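Local structure of E3 ubiquitin-protein ligase HERC2 (Homo sapiens, 4L1M) at residues G54-A59 and S379-W384; L291-G294 and H298-Y301; Q309-I314 and E331-G336. The protein probably attaches ubiquitin to target proteins as a HECT-type E3 ligase, the portion in this structure being an RCC1-like beta-propeller domain. All coordinates share one frame; numbering follows the deposited sequence.

Contact 1. Residues G54-A59 and S379-W384; sequences GVTQIA and SSCSEW. With SO4 (sulfate ion), chain D.
Cys381 meets the chain at Gly54 to Thr56 with its whole short side chain, its CB directed toward that segment from the start. At the base, Cys381 CB rests on backbone, 3.7 Å from Gly54 CA; with no side chain on the glycine, the two backbones come as near as 5.1 Å between Gly54 CA and Cys381 CA. One bond further out, Cys381 SG stands between its own backbone N and carbonyl carbon (chi1 68°), a torsion that carries this sulfur along the glycine carbonyl carbon to within 3.9 Å of Val55 O. The sulfur ends beside a methyl, with Cys381 SG 4.1 Å from Thr56 CG2. No hydrogen bond crosses the interface directly, but the side-chain amide of Gln25 bridges it by donating to both Val55 O and Ser379 O.

The contact lies at the closure of a seven-bladed propeller: strand 374-379 belongs to the blade that chain start and chain end build together, and strand 55-60 opens the next one. Beyond Cys381 an ST turn shapes the loop, Ser382 N donating to Ser380 OG over 3.2 Å. A sulfate, probably from the crystallisation liquor, sits past it, taking one hydrogen bond from Ser382 OG to its O3 (3.2 Å) and a nearly straight one from Glu383 N to its O2 (3.2 Å, 170°).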
loop_
_atom_site.group_PDB
_atom_site.type_symbol
_atom_site.label_atom_id
_atom_site.label_comp_id
_atom_site.label_asym_id
_atom_site.label_seq_id
_atom_site.Cartn_x
_atom_site.Cartn_y
_atom_site.Cartn_z
ATOM N N GLY A 54 -3.772 -18.931 -7.879
ATOM C CA GLY A 54 -3.578 -18.011 -8.998
ATOM C C GLY A 54 -3.620 -16.589 -8.482
ATOM O O GLY A 54 -4.635 -15.898 -8.594
ATOM N N VAL A 55 -2.504 -16.153 -7.915
ATOM C CA VAL A 55 -2.420 -14.851 -7.236
ATOM C C VAL A 55 -2.297 -13.690 -8.228
ATOM O O VAL A 55 -1.491 -13.749 -9.167
ATOM C CB VAL A 55 -1.235 -14.832 -6.273
ATOM C CG1 VAL A 55 -1.168 -13.520 -5.539
ATOM C CG2 VAL A 55 -1.356 -15.967 -5.280
ATOM N N THR A 56 -3.135 -12.667 -8.049
ATOM C CA THR A 56 -3.047 -11.437 -8.847
ATOM C C THR A 56 -2.660 -10.270 -7.954
ATOM O O THR A 56 -2.057 -9.304 -8.426
ATOM C CB THR A 56 -4.359 -11.107 -9.616
ATOM O OG1 THR A 56 -5.423 -10.805 -8.696
ATOM C CG2 THR A 56 -4.780 -12.262 -10.482
ATOM N N GLN A 57 -3.027 -10.359 -6.675
ATOM C CA GLN A 57 -2.761 -9.317 -5.706
ATOM C C GLN A 57 -2.634 -9.877 -4.297
ATOM O O GLN A 57 -3.268 -10.871 -3.972
ATOM C CB GLN A 57 -3.933 -8.350 -5.725
ATOM C CG GLN A 57 -3.606 -6.884 -5.673
ATOM C CD GLN A 57 -4.853 -6.095 -6.069
ATOM O OE1 GLN A 57 -5.352 -6.207 -7.225
ATOM N NE2 GLN A 57 -5.393 -5.356 -5.135
ATOM N N ILE A 58 -1.820 -9.228 -3.470
ATOM C CA ILE A 58 -1.735 -9.534 -2.068
ATOM C C ILE A 58 -1.738 -8.235 -1.267
ATOM O O ILE A 58 -0.925 -7.361 -1.515
ATOM C CB ILE A 58 -0.430 -10.294 -1.742
ATOM C CG1 ILE A 58 -0.462 -11.675 -2.361
ATOM C CG2 ILE A 58 -0.220 -10.374 -0.221
ATOM C CD1 ILE A 58 0.743 -12.533 -2.065
ATOM N N ALA A 59 -2.638 -8.137 -0.291
ATOM C CA ALA A 59 -2.739 -6.983 0.584
ATOM C C ALA A 59 -2.375 -7.398 2.014
ATOM O O ALA A 59 -3.056 -8.199 2.629
ATOM C CB ALA A 59 -4.134 -6.421 0.546
ATOM N N SER A 379 5.264 -14.427 -9.778
ATOM C CA SER A 379 5.217 -14.433 -11.222
ATOM C C SER A 379 3.751 -14.427 -11.655
ATOM O O SER A 379 2.865 -14.410 -10.826
ATOM C CB SER A 379 5.920 -15.677 -11.779
ATOM O OG SER A 379 5.303 -16.858 -11.289
ATOM N N SER A 380 3.503 -14.437 -12.960
ATOM C CA SER A 380 2.136 -14.350 -13.450
ATOM C C SER A 380 1.415 -15.688 -13.350
ATOM O O SER A 380 2.037 -16.749 -13.516
ATOM C CB SER A 380 2.130 -13.853 -14.881
ATOM O OG SER A 380 0.879 -14.125 -15.469
ATOM N N CYS A 381 0.106 -15.633 -13.087
ATOM C CA CYS A 381 -0.735 -16.839 -13.033
ATOM C C CYS A 381 -1.480 -17.231 -14.286
ATOM O O CYS A 381 -2.262 -18.183 -14.224
ATOM C CB CYS A 381 -1.790 -16.734 -11.958
ATOM S SG CYS A 381 -3.086 -15.511 -12.266
ATOM N N SER A 382 -1.300 -16.519 -15.395
ATOM C CA SER A 382 -1.860 -16.997 -16.649
ATOM C C SER A 382 -1.266 -18.427 -16.892
ATOM O O SER A 382 -0.037 -18.582 -16.869
ATOM C CB SER A 382 -1.541 -15.999 -17.786
ATOM O OG SER A 382 -1.783 -16.560 -19.076
ATOM N N GLU A 383 -2.117 -19.461 -17.068
ATOM C CA GLU A 383 -1.626 -20.835 -17.370
ATOM C C GLU A 383 -0.876 -20.846 -18.711
ATOM O O GLU A 383 -0.185 -21.805 -19.037
ATOM C CB GLU A 383 -2.756 -21.896 -17.377
ATOM N N TRP A 384 -1.018 -19.764 -19.474
ATOM C CA TRP A 384 -0.232 -19.557 -20.674
ATOM C C TRP A 384 1.223 -19.166 -20.365
ATOM O O TRP A 384 2.144 -19.760 -20.934
ATOM C CB TRP A 384 -0.895 -18.504 -21.567
ATOM C CG TRP A 384 -0.433 -18.557 -22.997
ATOM C CD1 TRP A 384 -0.005 -17.504 -23.748
ATOM C CD2 TRP A 384 -0.335 -19.728 -23.843
ATOM N NE1 TRP A 384 0.339 -17.937 -24.998
ATOM C CE2 TRP A 384 0.150 -19.295 -25.086
ATOM C CE3 TRP A 384 -0.606 -21.094 -23.662
ATOM C CZ2 TRP A 384 0.371 -20.175 -26.157
ATOM C CZ3 TRP A 384 -0.387 -21.971 -24.731
ATOM C CH2 TRP A 384 0.097 -21.504 -25.956
HETATM S S SO4 D . -5.467 -19.009 -17.909
HETATM O O1 SO4 D . -5.795 -20.426 -18.236
HETATM O O2 SO4 D . -5.168 -18.905 -16.447
HETATM O O3 SO4 D . -4.290 -18.587 -18.718
HETATM O O4 SO4 D . -6.603 -18.112 -18.252
#

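Contact 2. Residues L291-G294 and H298-Y301; sequences LGHG and HVRY
Leu291 and Val299 meet methyl to methyl, and this is where the contact is tight: Leu291 CD1 lies 3.7 Å from Val299 CG2 and 3.9 Å from Val299 CB. The two side chains slant across one another, each directed toward the other segment at its root. On Val299 the branch that does the work is CG2, placed anti to the carbonyl carbon, while CG1 takes the position anti to the backbone N (chi1 171°). Leu291 offers only its CD1 branch to the valine.

His293 makes a lighter second touch, with His293 CD2 4.3 Å from the same Val299 CG2, which approaches the imidazole obliquely. A hydrogen bond from His293 NE2 to Ser282 O holds the ring, and Leu291 O lies 3.9 Å above the plane of the His293 ring, displaced toward its rim. Ser282 OG in turn donates to Leu291 O, so one serine steadies both residues that receive the valine. The Leu-Gly-His-Gly run is a signature of RCC1 repeats and occurs three times in this chain; positive phi at Gly292 curls the chain between leucine and histidine, and Gly294, again at positive phi, turns it beyond the histidine.

The remaining side is looser and more open to solvent. The side chain of His298 sets off away from the turn, and its ring meets that of Tyr236 edge-to-face, while the exposed Tyr301 forms a cation-pi pair with Lys255. Around the contact, Val299 bonds through its backbone to Gly284 at the end of strand 280-284, and Arg300 bonds likewise to Gly242 in a loop of the preceding blade. Strand 299-300 thus lies between two blades before the chain turns a corner at Tyr301 into strand 302-304.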
loop_
_atom_site.group_PDB
_atom_site.type_symbol
_atom_site.label_atom_id
_atom_site.label_comp_id
_atom_site.label_asym_id
_atom_site.label_seq_id
_atom_site.Cartn_x
_atom_site.Cartn_y
_atom_site.Cartn_z
ATOM N N LEU A 291 14.622 4.686 4.440
ATOM C CA LEU A 291 14.597 5.530 3.226
ATOM C C LEU A 291 15.510 5.048 2.075
ATOM O O LEU A 291 15.299 5.444 0.930
ATOM C CB LEU A 291 15.015 6.958 3.569
ATOM C CG LEU A 291 14.214 7.615 4.661
ATOM C CD1 LEU A 291 14.808 8.968 4.954
ATOM C CD2 LEU A 291 12.747 7.714 4.243
ATOM N N GLY A 292 16.526 4.240 2.383
ATOM C CA GLY A 292 17.421 3.674 1.362
ATOM C C GLY A 292 18.549 4.553 0.838
ATOM O O GLY A 292 19.218 4.184 -0.099
ATOM N N HIS A 293 18.775 5.704 1.442
ATOM C CA HIS A 293 19.818 6.625 0.971
ATOM C C HIS A 293 21.171 6.356 1.577
ATOM O O HIS A 293 22.133 6.992 1.184
ATOM C CB HIS A 293 19.436 8.062 1.260
ATOM C CG HIS A 293 18.166 8.493 0.600
ATOM N ND1 HIS A 293 17.995 8.473 -0.763
ATOM C CD2 HIS A 293 17.006 8.964 1.115
ATOM C CE1 HIS A 293 16.791 8.921 -1.062
ATOM N NE2 HIS A 293 16.166 9.219 0.061
ATOM N N GLY A 294 21.254 5.441 2.542
ATOM C CA GLY A 294 22.546 5.007 3.088
ATOM C C GLY A 294 22.915 5.540 4.472
ATOM O O GLY A 294 23.934 5.154 5.037
ATOM N N HIS A 298 16.798 11.827 9.035
ATOM C CA HIS A 298 15.482 12.159 8.495
ATOM C C HIS A 298 15.718 13.028 7.275
ATOM O O HIS A 298 16.672 13.797 7.237
ATOM C CB HIS A 298 14.639 12.932 9.504
ATOM C CG HIS A 298 14.589 12.302 10.860
ATOM N ND1 HIS A 298 14.350 10.967 11.040
ATOM C CD2 HIS A 298 14.751 12.825 12.098
ATOM C CE1 HIS A 298 14.359 10.685 12.327
ATOM N NE2 HIS A 298 14.604 11.797 12.992
ATOM N N VAL A 299 14.855 12.905 6.281
ATOM C CA VAL A 299 14.968 13.660 5.057
ATOM C C VAL A 299 13.645 14.366 4.859
ATOM O O VAL A 299 12.618 13.713 4.746
ATOM C CB VAL A 299 15.272 12.727 3.865
ATOM C CG1 VAL A 299 15.164 13.477 2.538
ATOM C CG2 VAL A 299 16.658 12.081 4.036
ATOM N N ARG A 300 13.682 15.694 4.801
ATOM C CA ARG A 300 12.466 16.481 4.905
ATOM C C ARG A 300 11.943 17.037 3.589
ATOM O O ARG A 300 10.902 17.683 3.551
ATOM C CB ARG A 300 12.674 17.569 5.933
ATOM C CG ARG A 300 12.977 16.977 7.298
ATOM C CD ARG A 300 13.249 18.033 8.353
ATOM N NE ARG A 300 13.706 17.366 9.553
ATOM C CZ ARG A 300 12.913 16.915 10.524
ATOM N NH1 ARG A 300 11.592 17.092 10.490
ATOM N NH2 ARG A 300 13.447 16.285 11.546
ATOM N N TYR A 301 12.660 16.747 2.502
ATOM C CA TYR A 301 12.166 16.957 1.150
ATOM C C TYR A 301 12.424 15.719 0.322
ATOM O O TYR A 301 13.410 15.043 0.535
ATOM C CB TYR A 301 12.890 18.103 0.518
ATOM C CG TYR A 301 12.738 19.412 1.247
ATOM C CD1 TYR A 301 11.638 20.252 1.010
ATOM C CD2 TYR A 301 13.717 19.853 2.120
ATOM C CE1 TYR A 301 11.534 21.489 1.635
ATOM C CE2 TYR A 301 13.604 21.079 2.747
ATOM C CZ TYR A 301 12.514 21.885 2.502
ATOM O OH TYR A 301 12.409 23.086 3.145
#

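Contact 3. Residues Q309-I314 and E331-G336; sequences QGKKVI and EVHSWG
Lys311 and Glu331 lie closest in backbone register, yet their CA atoms are 9.0 Å apart, because strands 313-318 and 332-335 flank strand 322-327 in the same antiparallel blade and only side chains can span the gap. They do so at about a right angle. The lysine chain bends at chi2 (-67°) and again at chi4, bringing its ammonium back to the carboxylate, whereas the glutamate runs extended beyond CG. The resulting salt bridge joins Lys311 NZ to Glu331 OE2 at 2.6 Å, using the syn lone pair of that oxygen; Glu331 OE1 stands farther off, 3.3 Å from Lys311 NZ. The aliphatic part of the lysine also passes the same oxygen, with Lys311 CD 3.4 Å from Glu331 OE2.

His333 completes the cluster from the strand that follows Glu331. His333 NE2 donates to Glu331 OE2 over 3.0 Å in a nearly straight bond (166°); the oxygen lies close to the imidazole plane, while the nitrogen comes in from above the carboxylate, 42° out of its plane. Lys311 NZ also lies at the edge of this ring, near its plane, while Thr327 of the middle strand packs against both Lys311 and His333.

Glu331 OE2 therefore accepts from two donors, and the bond from His333 NE2 restrains the rotation of the imidazole; the negative charge probably polarises the NE2-H bond, and the nearby ammonium would partly offset that effect.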
loop_
_atom_site.group_PDB
_atom_site.type_symbol
_atom_site.label_atom_id
_atom_site.label_comp_id
_atom_site.label_asym_id
_atom_site.label_seq_id
_atom_site.Cartn_x
_atom_site.Cartn_y
_atom_site.Cartn_z
ATOM N N GLN A 309 18.983 4.443 -9.606
ATOM C CA GLN A 309 19.270 5.092 -10.888
ATOM C C GLN A 309 19.910 4.058 -11.810
ATOM O O GLN A 309 20.668 3.205 -11.359
ATOM C CB GLN A 309 20.205 6.297 -10.724
ATOM N N GLY A 310 19.575 4.123 -13.091
ATOM C CA GLY A 310 19.982 3.100 -14.042
ATOM C C GLY A 310 18.916 2.035 -14.236
ATOM O O GLY A 310 18.807 1.456 -15.311
ATOM N N LYS A 311 18.125 1.776 -13.204
ATOM C CA LYS A 311 17.051 0.815 -13.308
ATOM C C LYS A 311 15.749 1.565 -13.514
ATOM O O LYS A 311 15.556 2.652 -12.999
ATOM C CB LYS A 311 16.989 -0.066 -12.060
ATOM C CG LYS A 311 18.321 -0.746 -11.725
ATOM C CD LYS A 311 18.728 -1.789 -12.767
ATOM C CE LYS A 311 20.156 -2.300 -12.539
ATOM N NZ LYS A 311 20.274 -3.534 -11.710
ATOM N N LYS A 312 14.867 0.976 -14.304
ATOM C CA LYS A 312 13.547 1.526 -14.534
ATOM C C LYS A 312 12.536 0.804 -13.624
ATOM O O LYS A 312 12.109 -0.302 -13.907
ATOM C CB LYS A 312 13.161 1.369 -16.011
ATOM C CG LYS A 312 12.103 2.369 -16.423
ATOM C CD LYS A 312 11.033 1.798 -17.319
ATOM C CE LYS A 312 9.687 2.467 -17.034
ATOM N NZ LYS A 312 8.757 2.295 -18.186
ATOM N N VAL A 313 12.168 1.441 -12.531
ATOM C CA VAL A 313 11.303 0.817 -11.541
ATOM C C VAL A 313 9.846 0.941 -11.963
ATOM O O VAL A 313 9.398 2.027 -12.357
ATOM C CB VAL A 313 11.495 1.473 -10.172
ATOM C CG1 VAL A 313 10.536 0.887 -9.160
ATOM C CG2 VAL A 313 12.925 1.305 -9.719
ATOM N N ILE A 314 9.112 -0.171 -11.894
ATOM C CA ILE A 314 7.694 -0.182 -12.293
ATOM C C ILE A 314 6.741 -0.342 -11.121
ATOM O O ILE A 314 5.560 -0.087 -11.271
ATOM C CB ILE A 314 7.386 -1.246 -13.385
ATOM C CG1 ILE A 314 7.501 -2.688 -12.842
ATOM C CG2 ILE A 314 8.289 -1.023 -14.599
ATOM C CD1 ILE A 314 7.120 -3.740 -13.855
ATOM N N GLU A 331 13.934 -7.436 -12.122
ATOM C CA GLU A 331 14.768 -7.546 -10.920
ATOM C C GLU A 331 13.963 -7.072 -9.723
ATOM O O GLU A 331 13.154 -6.151 -9.843
ATOM C CB GLU A 331 16.027 -6.677 -11.018
ATOM C CG GLU A 331 17.033 -7.076 -12.073
ATOM C CD GLU A 331 18.244 -6.151 -12.131
ATOM O OE1 GLU A 331 19.309 -6.583 -12.594
ATOM O OE2 GLU A 331 18.150 -4.989 -11.721
ATOM N N VAL A 332 14.214 -7.668 -8.565
ATOM C CA VAL A 332 13.554 -7.245 -7.330
ATOM C C VAL A 332 14.588 -6.739 -6.328
ATOM O O VAL A 332 15.395 -7.508 -5.811
ATOM C CB VAL A 332 12.756 -8.406 -6.702
ATOM C CG1 VAL A 332 11.955 -7.922 -5.505
ATOM C CG2 VAL A 332 11.836 -9.034 -7.744
ATOM N N HIS A 333 14.553 -5.437 -6.051
ATOM C CA HIS A 333 15.499 -4.778 -5.128
ATOM C C HIS A 333 14.833 -4.568 -3.780
ATOM O O HIS A 333 13.625 -4.401 -3.697
ATOM C CB HIS A 333 15.898 -3.436 -5.704
ATOM C CG HIS A 333 16.701 -3.539 -6.965
ATOM N ND1 HIS A 333 18.003 -3.093 -7.051
ATOM C CD2 HIS A 333 16.394 -4.039 -8.190
ATOM C CE1 HIS A 333 18.467 -3.321 -8.266
ATOM N NE2 HIS A 333 17.512 -3.897 -8.978
ATOM N N SER A 334 15.615 -4.565 -2.718
ATOM C CA SER A 334 15.064 -4.245 -1.401
ATOM C C SER A 334 16.043 -3.418 -0.579
ATOM O O SER A 334 17.228 -3.380 -0.869
ATOM C CB SER A 334 14.720 -5.518 -0.644
ATOM O OG SER A 334 15.890 -6.133 -0.127
ATOM N N TRP A 335 15.528 -2.774 0.454
ATOM C CA TRP A 335 16.349 -2.021 1.416
ATOM C C TRP A 335 15.558 -1.788 2.688
ATOM O O TRP A 335 14.338 -1.963 2.713
ATOM C CB TRP A 335 16.787 -0.661 0.835
ATOM C CG TRP A 335 15.659 0.290 0.663
ATOM C CD1 TRP A 335 15.234 1.189 1.557
ATOM C CD2 TRP A 335 14.820 0.427 -0.481
ATOM N NE1 TRP A 335 14.180 1.906 1.052
ATOM C CE2 TRP A 335 13.911 1.450 -0.208
ATOM C CE3 TRP A 335 14.768 -0.201 -1.727
ATOM C CZ2 TRP A 335 12.942 1.856 -1.120
ATOM C CZ3 TRP A 335 13.798 0.207 -2.636
ATOM C CH2 TRP A 335 12.891 1.221 -2.316
ATOM N N GLY A 336 16.266 -1.360 3.727
ATOM C CA GLY A 336 15.629 -0.954 4.968
ATOM C C GLY A 336 15.909 -1.886 6.120
ATOM O O GLY A 336 16.983 -2.488 6.213
#

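Overall arrangement
All three contacts are partly buried, and their centres lie about 17 to 19 Å from the centre of the chain, but they use different chemistry. Contact 1 packs a thiol on backbone where the first and last parts of the propeller come together; contact 2 pairs aliphatic methyls between the glycine turn and the short strand 299-300 that follows it; contact 3 is polar, a salt bridge and a histidine bond inside the next blade. Contacts 2 and 3 touch, Gly292 packing on Trp335, whose NE1 also bonds to Arg290 O, so the glycine turn and the third strand of the following blade are joined. Contacts 1 and 2 lie on opposite sides of the chain's centre, their own centres about 33 Å apart.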